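Local structure of N-terminal acetyltransferase-like protein (5NNP) at residues 155-159 / 160-164; 490-493 / 494-497; 504-507 / 508-512; 538-541 / 542-545. The protein is probably the TPR-repeat auxiliary subunit of an N-terminal acetyltransferase of the NatA type, a helical scaffold associated with transfer of acetyl groups to protein N-termini. One frame throughout, in Å; residues are numbered along the deposited sequence.

Interaction 1: residues 155-159 / 160-164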
ATOM      1  N   ALA A 155      -5.292   9.885  20.070  1.00 33.75           N
ATOM      2  CA  ALA A 155      -4.547  11.131  19.890  1.00 33.62           C
ATOM      3  C   ALA A 155      -3.297  11.140  20.752  1.00 34.30           C
ATOM      4  O   ALA A 155      -2.214  11.540  20.297  1.00 33.07           O
ATOM      5  CB  ALA A 155      -5.404  12.319  20.216  1.00 36.52           C
ATOM      6  N   TYR A 156      -3.448  10.704  22.002  1.00 30.84           N
ATOM      7  CA  TYR A 156      -2.306  10.615  22.908  1.00 36.06           C
ATOM      8  C   TYR A 156      -1.275   9.620  22.382  1.00 37.23           C
ATOM      9  O   TYR A 156      -0.078   9.898  22.361  1.00 44.50           O
ATOM     10  CB  TYR A 156      -2.756  10.188  24.303  1.00 43.13           C
ATOM     11  CG  TYR A 156      -3.223  11.305  25.196  1.00 43.71           C
ATOM     12  CD1 TYR A 156      -2.523  12.500  25.280  1.00 49.79           C
ATOM     13  CD2 TYR A 156      -4.353  11.153  25.982  1.00 41.46           C
ATOM     14  CE1 TYR A 156      -2.955  13.522  26.130  1.00 46.31           C
ATOM     15  CE2 TYR A 156      -4.790  12.152  26.807  1.00 43.38           C
ATOM     16  CZ  TYR A 156      -4.098  13.330  26.884  1.00 41.80           C
ATOM     17  OH  TYR A 156      -4.574  14.306  27.721  1.00 42.99           O
ATOM     18  N   HIS A 157      -1.769   8.457  21.966  1.00 36.49           N
ATOM     19  CA  HIS A 157      -0.964   7.374  21.409  1.00 33.24           C
ATOM     20  C   HIS A 157      -0.128   7.816  20.208  1.00 35.57           C
ATOM     21  O   HIS A 157       1.085   7.581  20.158  1.00 31.03           O
ATOM     22  CB  HIS A 157      -1.885   6.221  21.012  1.00 35.38           C
ATOM     23  CG  HIS A 157      -1.157   4.974  20.629  1.00 38.93           C
ATOM     24  ND1 HIS A 157      -1.775   3.929  19.977  1.00 44.94           N
ATOM     25  CD2 HIS A 157       0.134   4.608  20.794  1.00 33.65           C
ATOM     26  CE1 HIS A 157      -0.891   2.969  19.757  1.00 37.86           C
ATOM     27  NE2 HIS A 157       0.273   3.354  20.241  1.00 31.87           N
ATOM     28  N   LEU A 158      -0.776   8.467  19.245  1.00 29.21           N
ATOM     29  CA  LEU A 158      -0.082   8.909  18.044  1.00 28.08           C
ATOM     30  C   LEU A 158       0.869  10.054  18.372  1.00 38.92           C
ATOM     31  O   LEU A 158       1.827  10.288  17.631  1.00 39.03           O
ATOM     32  CB  LEU A 158      -1.075   9.336  16.964  1.00 29.24           C
ATOM     33  CG  LEU A 158      -1.970   8.229  16.382  1.00 31.93           C
ATOM     34  CD1 LEU A 158      -2.891   8.789  15.289  1.00 30.39           C
ATOM     35  CD2 LEU A 158      -1.120   7.072  15.850  1.00 23.86           C
ATOM     36  N   GLU A 159       0.598  10.766  19.470  1.00 38.10           N
ATOM     37  CA  GLU A 159       1.447  11.875  19.904  1.00 34.65           C
ATOM     38  C   GLU A 159       2.717  11.368  20.552  1.00 33.24           C
ATOM     39  O   GLU A 159       3.649  12.135  20.758  1.00 36.31           O
ATOM     40  CB  GLU A 159       0.713  12.795  20.904  1.00 39.73           C
ATOM     41  CG  GLU A 159       1.528  14.021  21.355  1.00 33.89           C
ATOM     42  CD  GLU A 159       0.868  14.834  22.480  1.00 50.46           C
ATOM     43  OE1 GLU A 159       0.962  16.084  22.465  1.00 56.89           O
ATOM     44  OE2 GLU A 159       0.278  14.233  23.402  1.00 54.25           O
ATOM     45  N   GLY A 160       2.741  10.090  20.914  1.00 33.77           N
ATOM     46  CA  GLY A 160       3.879   9.536  21.639  1.00 28.51           C
ATOM     47  C   GLY A 160       3.669   9.424  23.144  1.00 40.75           C
ATOM     48  O   GLY A 160       4.528   8.916  23.852  1.00 38.33           O
ATOM     49  N   ASN A 161       2.520   9.888  23.637  1.00 34.36           N
ATOM     50  CA  ASN A 161       2.190   9.784  25.054  1.00 33.52           C
ATOM     51  C   ASN A 161       1.453   8.476  25.370  1.00 35.61           C
ATOM     52  O   ASN A 161       0.239   8.466  25.614  1.00 41.09           O
ATOM     53  CB  ASN A 161       1.347  10.991  25.481  1.00 40.44           C
ATOM     54  CG  ASN A 161       1.389  11.240  26.970  1.00 49.66           C
ATOM     55  OD1 ASN A 161       1.690  10.340  27.753  1.00 51.55           O
ATOM     56  ND2 ASN A 161       1.073  12.469  27.374  1.00 57.96           N
ATOM     57  N   LEU A 162       2.187   7.372  25.365  1.00 34.88           N
ATOM     58  CA  LEU A 162       1.593   6.060  25.593  1.00 34.67           C
ATOM     59  C   LEU A 162       0.986   5.926  26.999  1.00 36.93           C
ATOM     60  O   LEU A 162      -0.129   5.435  27.148  1.00 42.77           O
ATOM     61  CB  LEU A 162       2.637   4.971  25.345  1.00 42.98           C
ATOM     62  CG  LEU A 162       2.707   4.512  23.872  1.00 48.49           C
ATOM     63  CD1 LEU A 162       2.856   5.686  22.922  1.00 38.99           C
ATOM     64  CD2 LEU A 162       3.840   3.512  23.655  1.00 54.23           C
ATOM     65  N   GLU A 163       1.695   6.391  28.020  1.00 35.90           N
ATOM     66  CA  GLU A 163       1.169   6.347  29.379  1.00 42.37           C
ATOM     67  C   GLU A 163      -0.206   7.015  29.502  1.00 44.74           C
ATOM     68  O   GLU A 163      -1.108   6.466  30.146  1.00 37.99           O
ATOM     69  CB  GLU A 163       2.143   7.001  30.370  1.00 37.79           C
ATOM     70  CG  GLU A 163       1.781   6.767  31.837  1.00 47.15           C
ATOM     71  CD  GLU A 163       2.821   7.323  32.803  1.00 65.35           C
ATOM     72  OE1 GLU A 163       3.830   7.890  32.333  1.00 73.78           O
ATOM     73  OE2 GLU A 163       2.635   7.193  34.031  1.00 66.92           O
ATOM     74  N   LYS A 164      -0.381   8.185  28.894  1.00 40.53           N
ATOM     75  CA  LYS A 164      -1.672   8.854  29.001  1.00 45.03           C
ATOM     76  C   LYS A 164      -2.737   8.134  28.160  1.00 41.89           C
ATOM     77  O   LYS A 164      -3.904   8.081  28.535  1.00 45.32           O
ATOM     78  CB  LYS A 164      -1.566  10.328  28.598  1.00 51.06           C
ATOM     79  CG  LYS A 164      -2.453  11.259  29.424  1.00 58.10           C
ATOM     80  CD  LYS A 164      -2.015  11.281  30.882  1.00 64.36           C
ATOM     81  CE  LYS A 164      -2.812  12.284  31.711  1.00 71.23           C
ATOM     82  NZ  LYS A 164      -4.268  12.003  31.641  1.00 75.38           N
TER
HETATM   83  O   HOH W   1       0.507  15.291  26.060  1.00 42.87           O
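Lys164 lays its CG over one face of the Tyr156 ring, a CH-pi contact across the tight turn between helices 146-159 and 162-175, a helix-turn-helix pair consistent with the TPR-like fold of this family. CG stands 3.7 Å from the Tyr156 ring centroid and is displaced from it toward CE2 and CZ. The tyrosine CG lies anti to its own carbonyl carbon (chi1 -85°), and the two side chains run side by side. The first torsion of Lys164 (chi1 -144°) sets its CG over the ring. With an alanine in place of Tyr156, the aliphatic part of Lys164 would probably lose its platform and be freer to turn. At the start of helix 162-175, Leu162 brings CD1 to the edge of the His157 ring, 3.6 Å from CD2. The imidazole is fixed from outside the turn: Tyr193 bonds ND1 and Glu200 bonds NE2.

The backbone positions these groups. Helix 146-159 ends in a Schellman motif at Gly160, whose positive phi (99°) would jam a CB against the carbonyl oxygen of Glu159. Gly160 N donates to His157 O at 3.1 Å. Asn161 N donates to Tyr156 O at 2.9 Å. Asn161 is then the N-cap of helix 162-175. Its OD1 accepts from Lys164 N at 3.2 Å, with the donor well above the carbonyl plane. Val132 of helix 128-141 packs on Tyr156 and Glu159. A water bridges two side chains of the turn: it donates to Glu159 OE2 at 2.9 Å and accepts from Asn161 ND2 at 3.2 Å.

Interaction 2: residues 490-493 / 494-497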
ATOM      1  N   LEU A 490       0.691   3.499 -16.449  1.00 46.15           N
ATOM      2  CA  LEU A 490       1.009   4.919 -16.579  1.00 37.16           C
ATOM      3  C   LEU A 490       2.524   5.132 -16.621  1.00 39.49           C
ATOM      4  O   LEU A 490       3.021   5.893 -17.453  1.00 38.86           O
ATOM      5  CB  LEU A 490       0.387   5.725 -15.440  1.00 36.94           C
ATOM      6  CG  LEU A 490      -1.142   5.885 -15.426  1.00 41.58           C
ATOM      7  CD1 LEU A 490      -1.602   6.630 -14.176  1.00 43.79           C
ATOM      8  CD2 LEU A 490      -1.640   6.590 -16.658  1.00 35.99           C
ATOM      9  N   THR A 491       3.256   4.443 -15.750  1.00 38.99           N
ATOM     10  CA  THR A 491       4.712   4.591 -15.718  1.00 36.86           C
ATOM     11  C   THR A 491       5.346   4.060 -17.004  1.00 42.20           C
ATOM     12  O   THR A 491       6.154   4.746 -17.634  1.00 41.45           O
ATOM     13  CB  THR A 491       5.338   3.872 -14.514  1.00 32.40           C
ATOM     14  OG1 THR A 491       4.672   4.273 -13.314  1.00 34.45           O
ATOM     15  CG2 THR A 491       6.806   4.223 -14.394  1.00 35.01           C
ATOM     16  N   GLU A 492       4.975   2.838 -17.385  1.00 39.28           N
ATOM     17  CA  GLU A 492       5.471   2.223 -18.616  1.00 37.54           C
ATOM     18  C   GLU A 492       5.153   3.066 -19.848  1.00 40.93           C
ATOM     19  O   GLU A 492       5.992   3.263 -20.721  1.00 45.97           O
ATOM     20  CB  GLU A 492       4.872   0.826 -18.777  1.00 39.94           C
ATOM     21  CG  GLU A 492       5.503  -0.219 -17.879  1.00 31.67           C
ATOM     22  CD  GLU A 492       6.938  -0.504 -18.252  1.00 39.61           C
ATOM     23  OE1 GLU A 492       7.677  -1.030 -17.408  1.00 37.64           O
ATOM     24  OE2 GLU A 492       7.334  -0.217 -19.403  1.00 52.59           O
ATOM     25  N   ASP A 493       3.924   3.562 -19.915  1.00 40.54           N
ATOM     26  CA  ASP A 493       3.503   4.410 -21.019  1.00 42.22           C
ATOM     27  C   ASP A 493       4.371   5.664 -21.105  1.00 46.38           C
ATOM     28  O   ASP A 493       4.725   6.108 -22.194  1.00 44.84           O
ATOM     29  CB  ASP A 493       2.034   4.798 -20.867  1.00 37.50           C
ATOM     30  CG  ASP A 493       1.456   5.415 -22.127  1.00 46.89           C
ATOM     31  OD1 ASP A 493       1.757   4.922 -23.235  1.00 41.16           O
ATOM     32  OD2 ASP A 493       0.688   6.392 -22.011  1.00 55.91           O
ATOM     33  N   GLY A 494       4.705   6.228 -19.951  1.00 44.44           N
ATOM     34  CA  GLY A 494       5.517   7.427 -19.896  1.00 43.34           C
ATOM     35  C   GLY A 494       6.928   7.175 -20.386  1.00 48.62           C
ATOM     36  O   GLY A 494       7.440   7.910 -21.231  1.00 55.16           O
ATOM     37  N   GLU A 495       7.555   6.126 -19.861  1.00 42.55           N
ATOM     38  CA  GLU A 495       8.913   5.784 -20.232  1.00 38.65           C
ATOM     39  C   GLU A 495       9.006   5.512 -21.733  1.00 43.99           C
ATOM     40  O   GLU A 495       9.971   5.921 -22.392  1.00 50.53           O
ATOM     41  CB  GLU A 495       9.399   4.589 -19.406  1.00 36.93           C
ATOM     42  CG  GLU A 495       9.473   4.900 -17.915  1.00 35.53           C
ATOM     43  CD  GLU A 495       9.961   3.744 -17.062  1.00 40.82           C
ATOM     44  OE1 GLU A 495      10.087   2.610 -17.564  1.00 45.40           O
ATOM     45  OE2 GLU A 495      10.230   3.974 -15.870  1.00 44.10           O
ATOM     46  N   ALA A 496       7.987   4.856 -22.278  1.00 39.33           N
ATOM     47  CA  ALA A 496       7.911   4.622 -23.721  1.00 42.89           C
ATOM     48  C   ALA A 496       7.840   5.924 -24.537  1.00 45.95           C
ATOM     49  O   ALA A 496       8.578   6.102 -25.512  1.00 49.75           O
ATOM     50  CB  ALA A 496       6.721   3.750 -24.036  1.00 41.51           C
ATOM     51  N   TRP A 497       6.930   6.815 -24.149  1.00 43.53           N
ATOM     52  CA  TRP A 497       6.791   8.114 -24.798  1.00 47.24           C
ATOM     53  C   TRP A 497       8.082   8.922 -24.695  1.00 52.91           C
ATOM     54  O   TRP A 497       8.456   9.638 -25.628  1.00 56.49           O
ATOM     55  CB  TRP A 497       5.629   8.912 -24.190  1.00 49.73           C
ATOM     56  CG  TRP A 497       4.294   8.516 -24.728  1.00 50.06           C
ATOM     57  CD1 TRP A 497       3.230   8.042 -24.017  1.00 45.77           C
ATOM     58  CD2 TRP A 497       3.881   8.542 -26.103  1.00 44.44           C
ATOM     59  NE1 TRP A 497       2.178   7.773 -24.865  1.00 48.70           N
ATOM     60  CE2 TRP A 497       2.552   8.073 -26.147  1.00 44.98           C
ATOM     61  CE3 TRP A 497       4.501   8.923 -27.295  1.00 46.10           C
ATOM     62  CZ2 TRP A 497       1.836   7.973 -27.342  1.00 53.85           C
ATOM     63  CZ3 TRP A 497       3.786   8.819 -28.485  1.00 51.98           C
ATOM     64  CH2 TRP A 497       2.470   8.347 -28.500  1.00 51.67           C
TER
HETATM   65  O   HOH W   2      -0.877   6.993 -24.618  1.00 46.33           O
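Asp493 and Trp497 stand side by side one helical turn apart and point the same way. The carboxylate plane is turned 72° from the indole plane. Asp493 OD2 lies at the indole edge, in the ring plane, 3.5 Å from Trp497 NE1. A water sits at the same edge; it accepts from Trp497 NE1 at 3.2 Å and donates to Asp493 OD2 at 3.1 Å. The stronger partner of Asp493 is Arg509 of the next helix, which forms a salt bridge to OD2, while Asn458 bonds OD1. Loss of the carboxylate to an alanine at Asp493 is likely to leave Arg509 without this counter-charge and the water with one anchor fewer.

Thr491 and Glu495 also run alongside each other. The Glu495 CG is anti to its carbonyl carbon (chi1 -64°) and the chain beyond is extended, which carries OE2 to 3.7 Å from Thr491 CG2. Glu492 and Glu495 hold like charges near each other, with OE2 of Glu492 4.4 Å from OE1 of Glu495. Both pair with Arg558, and Glu492 also with Arg454, which probably offsets their repulsion. Four backbone bonds join residues 490 to 493 to residues 494 to 497, each four places on. These i to i+4 pairings mark a regular alpha-helix, helix 487-499, buried within the helical array of the NatA auxiliary-subunit family.

Interaction 3: residues 504-507 / 508-512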
ATOM      1  N   ALA A 504       6.239  15.821 -23.741  1.00 52.65           N
ATOM      2  CA  ALA A 504       4.945  16.272 -23.247  1.00 56.47           C
ATOM      3  C   ALA A 504       4.153  15.143 -22.594  1.00 58.15           C
ATOM      4  O   ALA A 504       3.734  15.277 -21.448  1.00 55.21           O
ATOM      5  CB  ALA A 504       4.137  16.902 -24.371  1.00 55.48           C
ATOM      6  N   LEU A 505       3.950  14.034 -23.311  1.00 52.42           N
ATOM      7  CA  LEU A 505       3.133  12.945 -22.775  1.00 42.51           C
ATOM      8  C   LEU A 505       3.886  12.175 -21.701  1.00 49.87           C
ATOM      9  O   LEU A 505       3.284  11.604 -20.790  1.00 55.06           O
ATOM     10  CB  LEU A 505       2.697  11.985 -23.876  1.00 44.15           C
ATOM     11  CG  LEU A 505       1.759  12.496 -24.959  1.00 45.96           C
ATOM     12  CD1 LEU A 505       1.605  11.389 -25.976  1.00 44.38           C
ATOM     13  CD2 LEU A 505       0.404  12.932 -24.399  1.00 41.83           C
ATOM     14  N   ALA A 506       5.206  12.150 -21.809  1.00 54.64           N
ATOM     15  CA  ALA A 506       6.007  11.526 -20.773  1.00 54.25           C
ATOM     16  C   ALA A 506       5.783  12.245 -19.441  1.00 54.33           C
ATOM     17  O   ALA A 506       5.478  11.608 -18.434  1.00 47.88           O
ATOM     18  CB  ALA A 506       7.473  11.536 -21.157  1.00 54.59           C
ATOM     19  N   LEU A 507       5.916  13.574 -19.438  1.00 52.90           N
ATOM     20  CA  LEU A 507       5.740  14.340 -18.205  1.00 51.64           C
ATOM     21  C   LEU A 507       4.307  14.207 -17.677  1.00 52.73           C
ATOM     22  O   LEU A 507       4.082  14.067 -16.464  1.00 41.62           O
ATOM     23  CB  LEU A 507       6.092  15.818 -18.420  1.00 53.58           C
ATOM     24  CG  LEU A 507       7.565  16.227 -18.543  1.00 50.29           C
ATOM     25  CD1 LEU A 507       7.660  17.677 -18.920  1.00 51.51           C
ATOM     26  CD2 LEU A 507       8.330  15.982 -17.261  1.00 40.78           C
ATOM     27  N   LYS A 508       3.347  14.242 -18.598  1.00 51.07           N
ATOM     28  CA  LYS A 508       1.942  14.154 -18.232  1.00 50.06           C
ATOM     29  C   LYS A 508       1.689  12.874 -17.438  1.00 48.68           C
ATOM     30  O   LYS A 508       1.021  12.898 -16.402  1.00 50.71           O
ATOM     31  CB  LYS A 508       1.054  14.208 -19.472  1.00 37.05           C
ATOM     32  CG  LYS A 508      -0.436  14.193 -19.178  1.00 43.72           C
ATOM     33  CD  LYS A 508      -0.826  15.368 -18.303  1.00 50.89           C
ATOM     34  CE  LYS A 508      -2.338  15.511 -18.193  1.00 54.76           C
ATOM     35  NZ  LYS A 508      -2.733  16.791 -17.533  1.00 56.84           N
ATOM     36  N   ARG A 509       2.251  11.765 -17.912  1.00 45.70           N
ATOM     37  CA  ARG A 509       2.116  10.477 -17.222  1.00 44.17           C
ATOM     38  C   ARG A 509       2.742  10.500 -15.830  1.00 46.07           C
ATOM     39  O   ARG A 509       2.096  10.111 -14.850  1.00 37.85           O
ATOM     40  CB  ARG A 509       2.749   9.357 -18.045  1.00 39.39           C
ATOM     41  CG  ARG A 509       2.143   9.205 -19.423  1.00 41.59           C
ATOM     42  CD  ARG A 509       0.709   8.693 -19.321  1.00 40.07           C
ATOM     43  NE  ARG A 509       0.131   8.539 -20.648  1.00 38.47           N
ATOM     44  CZ  ARG A 509      -0.545   9.488 -21.286  1.00 38.85           C
ATOM     45  NH1 ARG A 509      -0.742  10.661 -20.716  1.00 39.72           N
ATOM     46  NH2 ARG A 509      -1.022   9.262 -22.503  1.00 45.70           N
ATOM     47  N   TYR A 510       4.001  10.936 -15.750  1.00 42.98           N
ATOM     48  CA  TYR A 510       4.694  11.025 -14.464  1.00 42.63           C
ATOM     49  C   TYR A 510       3.908  11.923 -13.489  1.00 44.45           C
ATOM     50  O   TYR A 510       3.734  11.584 -12.308  1.00 39.36           O
ATOM     51  CB  TYR A 510       6.129  11.544 -14.643  1.00 41.46           C
ATOM     52  CG  TYR A 510       6.958  10.718 -15.610  1.00 43.75           C
ATOM     53  CD1 TYR A 510       6.761   9.346 -15.722  1.00 40.13           C
ATOM     54  CD2 TYR A 510       7.922  11.311 -16.429  1.00 40.89           C
ATOM     55  CE1 TYR A 510       7.500   8.581 -16.601  1.00 39.40           C
ATOM     56  CE2 TYR A 510       8.668  10.553 -17.316  1.00 40.32           C
ATOM     57  CZ  TYR A 510       8.455   9.184 -17.399  1.00 48.32           C
ATOM     58  OH  TYR A 510       9.189   8.411 -18.284  1.00 45.56           O
ATOM     59  N   HIS A 511       3.406  13.049 -13.989  1.00 37.32           N
ATOM     60  CA  HIS A 511       2.568  13.904 -13.160  1.00 35.30           C
ATOM     61  C   HIS A 511       1.296  13.186 -12.692  1.00 37.44           C
ATOM     62  O   HIS A 511       0.835  13.398 -11.571  1.00 39.32           O
ATOM     63  CB  HIS A 511       2.213  15.191 -13.899  1.00 32.72           C
ATOM     64  CG  HIS A 511       3.262  16.247 -13.783  1.00 37.40           C
ATOM     65  ND1 HIS A 511       3.112  17.360 -12.989  1.00 43.54           N
ATOM     66  CD2 HIS A 511       4.491  16.344 -14.343  1.00 38.13           C
ATOM     67  CE1 HIS A 511       4.198  18.106 -13.073  1.00 48.29           C
ATOM     68  NE2 HIS A 511       5.050  17.510 -13.886  1.00 44.06           N
ATOM     69  N   THR A 512       0.736  12.330 -13.537  1.00 29.74           N
ATOM     70  CA  THR A 512      -0.466  11.604 -13.151  1.00 39.23           C
ATOM     71  C   THR A 512      -0.211  10.626 -11.997  1.00 40.43           C
ATOM     72  O   THR A 512      -1.027  10.519 -11.081  1.00 45.96           O
ATOM     73  CB  THR A 512      -1.063  10.870 -14.361  1.00 34.21           C
ATOM     74  OG1 THR A 512      -1.533  11.847 -15.287  1.00 38.62           O
ATOM     75  CG2 THR A 512      -2.230   9.978 -13.965  1.00 28.06           C
TER
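His511 N donates to Leu507 O at 2.8 Å, the shortest backbone bond between the two segments. The same oxygen lies at the edge of the His511 ring, in its plane, and CD2 is 3.1 Å from Leu507 O. NE2, next to CD2, bonds Tyr567 OH, and Phe661 meets the ring edge-to-face.

Ala506 O lies over one face of the Tyr510 ring, near the rim, 3.2 Å from Tyr510 CD2. This oxygen also accepts from Tyr510 N, in the carbonyl plane, with the N-H nearly straight at 175°. Ala506 CB adds an apolar touch to the ring, 4.1 Å from Tyr510 CE2. The phenol OH reaches Gln498 of the preceding helix.

Arg509 bends at chi2 and folds back, so that one face of its guanidinium is turned to Leu505 O. Its NE pairs with Asp493, while Leu478 packs on its side chain. Lys508 sets its CB 3.5 Å from Ala504 O. The end of Lys508 leads away, and its NZ bonds Asp642 O.

Within 508-512, Lys508 O is gripped by two donors of Thr512. The hydroxyl OG1 donates at 3.0 Å and the backbone N at 2.9 Å, and they arrive from opposite faces of the carbonyl plane. With its OG1 anti to the carbonyl carbon (chi1 -67°), the threonine turns its hydroxyl back along the helix to the preceding turn.

Leu507 meets Leu566 and Tyr567 of helix 554-572, and Ala504 meets Ala649 of helix 646-649. This is the start of helix 503-523, a regular alpha-helix walled in by neighbouring helices of the alpha-helical auxiliary-subunit fold.

Interaction 4: residues 538-541 / 542-545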
ATOM      1  N   ARG A 538      -6.757  -0.842  16.129  1.00 27.47           N
ATOM      2  CA  ARG A 538      -5.423  -1.230  15.693  1.00 28.24           C
ATOM      3  C   ARG A 538      -5.245  -1.065  14.164  1.00 30.21           C
ATOM      4  O   ARG A 538      -4.194  -0.610  13.709  1.00 32.97           O
ATOM      5  CB  ARG A 538      -5.122  -2.667  16.133  1.00 27.77           C
ATOM      6  CG  ARG A 538      -4.948  -2.819  17.641  1.00 39.29           C
ATOM      7  CD  ARG A 538      -4.996  -4.276  18.061  1.00 40.39           C
ATOM      8  NE  ARG A 538      -6.249  -4.894  17.644  1.00 36.13           N
ATOM      9  CZ  ARG A 538      -6.334  -6.074  17.046  1.00 34.98           C
ATOM     10  NH1 ARG A 538      -5.237  -6.770  16.822  1.00 31.57           N
ATOM     11  NH2 ARG A 538      -7.517  -6.563  16.691  1.00 32.08           N
ATOM     12  N   ALA A 539      -6.271  -1.383  13.377  1.00 25.47           N
ATOM     13  CA  ALA A 539      -6.146  -1.234  11.932  1.00 31.91           C
ATOM     14  C   ALA A 539      -5.986   0.232  11.587  1.00 33.33           C
ATOM     15  O   ALA A 539      -5.162   0.591  10.734  1.00 31.21           O
ATOM     16  CB  ALA A 539      -7.350  -1.844  11.184  1.00 24.57           C
ATOM     17  N   TYR A 540      -6.773   1.076  12.251  1.00 30.41           N
ATOM     18  CA  TYR A 540      -6.667   2.511  12.032  1.00 37.68           C
ATOM     19  C   TYR A 540      -5.229   3.012  12.278  1.00 34.66           C
ATOM     20  O   TYR A 540      -4.673   3.755  11.459  1.00 27.83           O
ATOM     21  CB  TYR A 540      -7.642   3.283  12.922  1.00 24.72           C
ATOM     22  CG  TYR A 540      -7.416   4.774  12.853  1.00 31.91           C
ATOM     23  CD1 TYR A 540      -7.950   5.528  11.818  1.00 24.26           C
ATOM     24  CD2 TYR A 540      -6.640   5.426  13.808  1.00 26.36           C
ATOM     25  CE1 TYR A 540      -7.736   6.885  11.747  1.00 29.47           C
ATOM     26  CE2 TYR A 540      -6.415   6.777  13.742  1.00 28.83           C
ATOM     27  CZ  TYR A 540      -6.962   7.512  12.708  1.00 31.76           C
ATOM     28  OH  TYR A 540      -6.730   8.876  12.633  1.00 31.16           O
ATOM     29  N   VAL A 541      -4.635   2.602  13.396  1.00 29.78           N
ATOM     30  CA  VAL A 541      -3.301   3.057  13.732  1.00 31.04           C
ATOM     31  C   VAL A 541      -2.286   2.463  12.760  1.00 34.22           C
ATOM     32  O   VAL A 541      -1.276   3.092  12.481  1.00 38.83           O
ATOM     33  CB  VAL A 541      -2.898   2.707  15.183  1.00 29.17           C
ATOM     34  CG1 VAL A 541      -1.425   3.035  15.398  1.00 25.15           C
ATOM     35  CG2 VAL A 541      -3.742   3.473  16.176  1.00 25.83           C
ATOM     36  N   ASP A 542      -2.558   1.263  12.243  1.00 32.43           N
ATOM     37  CA  ASP A 542      -1.729   0.684  11.176  1.00 28.48           C
ATOM     38  C   ASP A 542      -1.759   1.542   9.921  1.00 35.64           C
ATOM     39  O   ASP A 542      -0.734   1.755   9.268  1.00 37.44           O
ATOM     40  CB  ASP A 542      -2.185  -0.723  10.809  1.00 31.07           C
ATOM     41  CG  ASP A 542      -1.667  -1.766  11.756  1.00 45.71           C
ATOM     42  OD1 ASP A 542      -0.645  -1.503  12.417  1.00 43.06           O
ATOM     43  OD2 ASP A 542      -2.278  -2.857  11.826  1.00 55.44           O
ATOM     44  N   MET A 543      -2.948   2.020   9.582  1.00 28.04           N
ATOM     45  CA  MET A 543      -3.125   2.798   8.374  1.00 26.21           C
ATOM     46  C   MET A 543      -2.367   4.115   8.463  1.00 33.64           C
ATOM     47  O   MET A 543      -1.571   4.444   7.582  1.00 35.87           O
ATOM     48  CB  MET A 543      -4.605   3.047   8.122  1.00 21.55           C
ATOM     49  CG  MET A 543      -4.842   3.846   6.873  1.00 32.53           C
ATOM     50  SD  MET A 543      -6.177   5.030   7.055  1.00 45.85           S
ATOM     51  CE  MET A 543      -5.537   6.022   8.368  1.00 23.30           C
ATOM     52  N   VAL A 544      -2.617   4.847   9.549  1.00 33.40           N
ATOM     53  CA  VAL A 544      -1.925   6.086   9.855  1.00 34.55           C
ATOM     54  C   VAL A 544      -0.394   5.958   9.737  1.00 38.52           C
ATOM     55  O   VAL A 544       0.270   6.798   9.129  1.00 29.90           O
ATOM     56  CB  VAL A 544      -2.272   6.569  11.284  1.00 36.04           C
ATOM     57  CG1 VAL A 544      -1.324   7.702  11.702  1.00 23.07           C
ATOM     58  CG2 VAL A 544      -3.746   7.012  11.360  1.00 22.99           C
ATOM     59  N   ARG A 545       0.158   4.904  10.323  1.00 36.33           N
ATOM     60  CA  ARG A 545       1.597   4.720  10.301  1.00 36.51           C
ATOM     61  C   ARG A 545       2.096   4.391   8.893  1.00 39.66           C
ATOM     62  O   ARG A 545       3.153   4.873   8.493  1.00 43.92           O
ATOM     63  CB  ARG A 545       2.011   3.643  11.307  1.00 30.74           C
ATOM     64  CG  ARG A 545       1.882   4.137  12.755  1.00 29.88           C
ATOM     65  CD  ARG A 545       2.085   3.036  13.788  1.00 29.80           C
ATOM     66  NE  ARG A 545       2.188   3.597  15.130  1.00 36.56           N
ATOM     67  CZ  ARG A 545       2.311   2.877  16.236  1.00 42.34           C
ATOM     68  NH1 ARG A 545       2.339   1.549  16.155  1.00 38.55           N
ATOM     69  NH2 ARG A 545       2.406   3.491  17.416  1.00 41.27           N
TER
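Val544 presses its CG2 over one face of the Tyr540 ring, a CH-pi contact 3.8 Å from the centroid of that ring. The methyl is offset toward the rim and comes closest to Tyr540 CZ, at 3.5 Å. The tyrosine CG lies anti to the backbone N (chi1 172°), which turns the ring outward from the helix, with its face over Val544 CG2. Met543 bends at chi2 and chi3 and brings its CE to 4.1 Å from Tyr540 CE1. The phenol OH bonds His528.

A second apolar contact involves a charged group. Val541 CG1 lies over one face of the Arg545 guanidinium, 3.7 Å from Arg545 NE. The arginine is extended from CG to NE and runs beside the valine. Residues 538-545 form a regular alpha-helical segment of helix 537-547, in the all-helical fold of the NatA auxiliary-subunit family. Ala539, Asp542 and Met543 pack against another protein chain.

The polar bonds between the segments are those of the backbone. Val544 N donates to Tyr540 O at 3.0 Å, almost straight at 176°. Asp542 N donates to Arg538 O at 2.9 Å. The charged ends turn to other helices: Arg545 NH1 pairs with Glu200, and Arg538 NH2 with Asp220 and Glu189.

In the fold
The contacts form two pairs in an all-helical chain. They follow one another along the chain in the order 1, 2, 3, 4. Interactions 1 and 4 have centres about 14 Å apart although nearly 380 residues separate them. Leu158 of helix 146-159 packs on Val541 and Val544 of helix 537-547, and His157 on Arg545. Interactions 2 and 3 come from consecutive helices, 487-499 and 503-523. Their centres are about 8 Å apart, and Leu490 packs on Thr512 between them. The centres of interactions 1 and 2 are about 44 Å apart, on opposite sides of the chain's centre. Interaction 4 thus brings a late helix back against an early one, consistent with a curved, wrapping helical array.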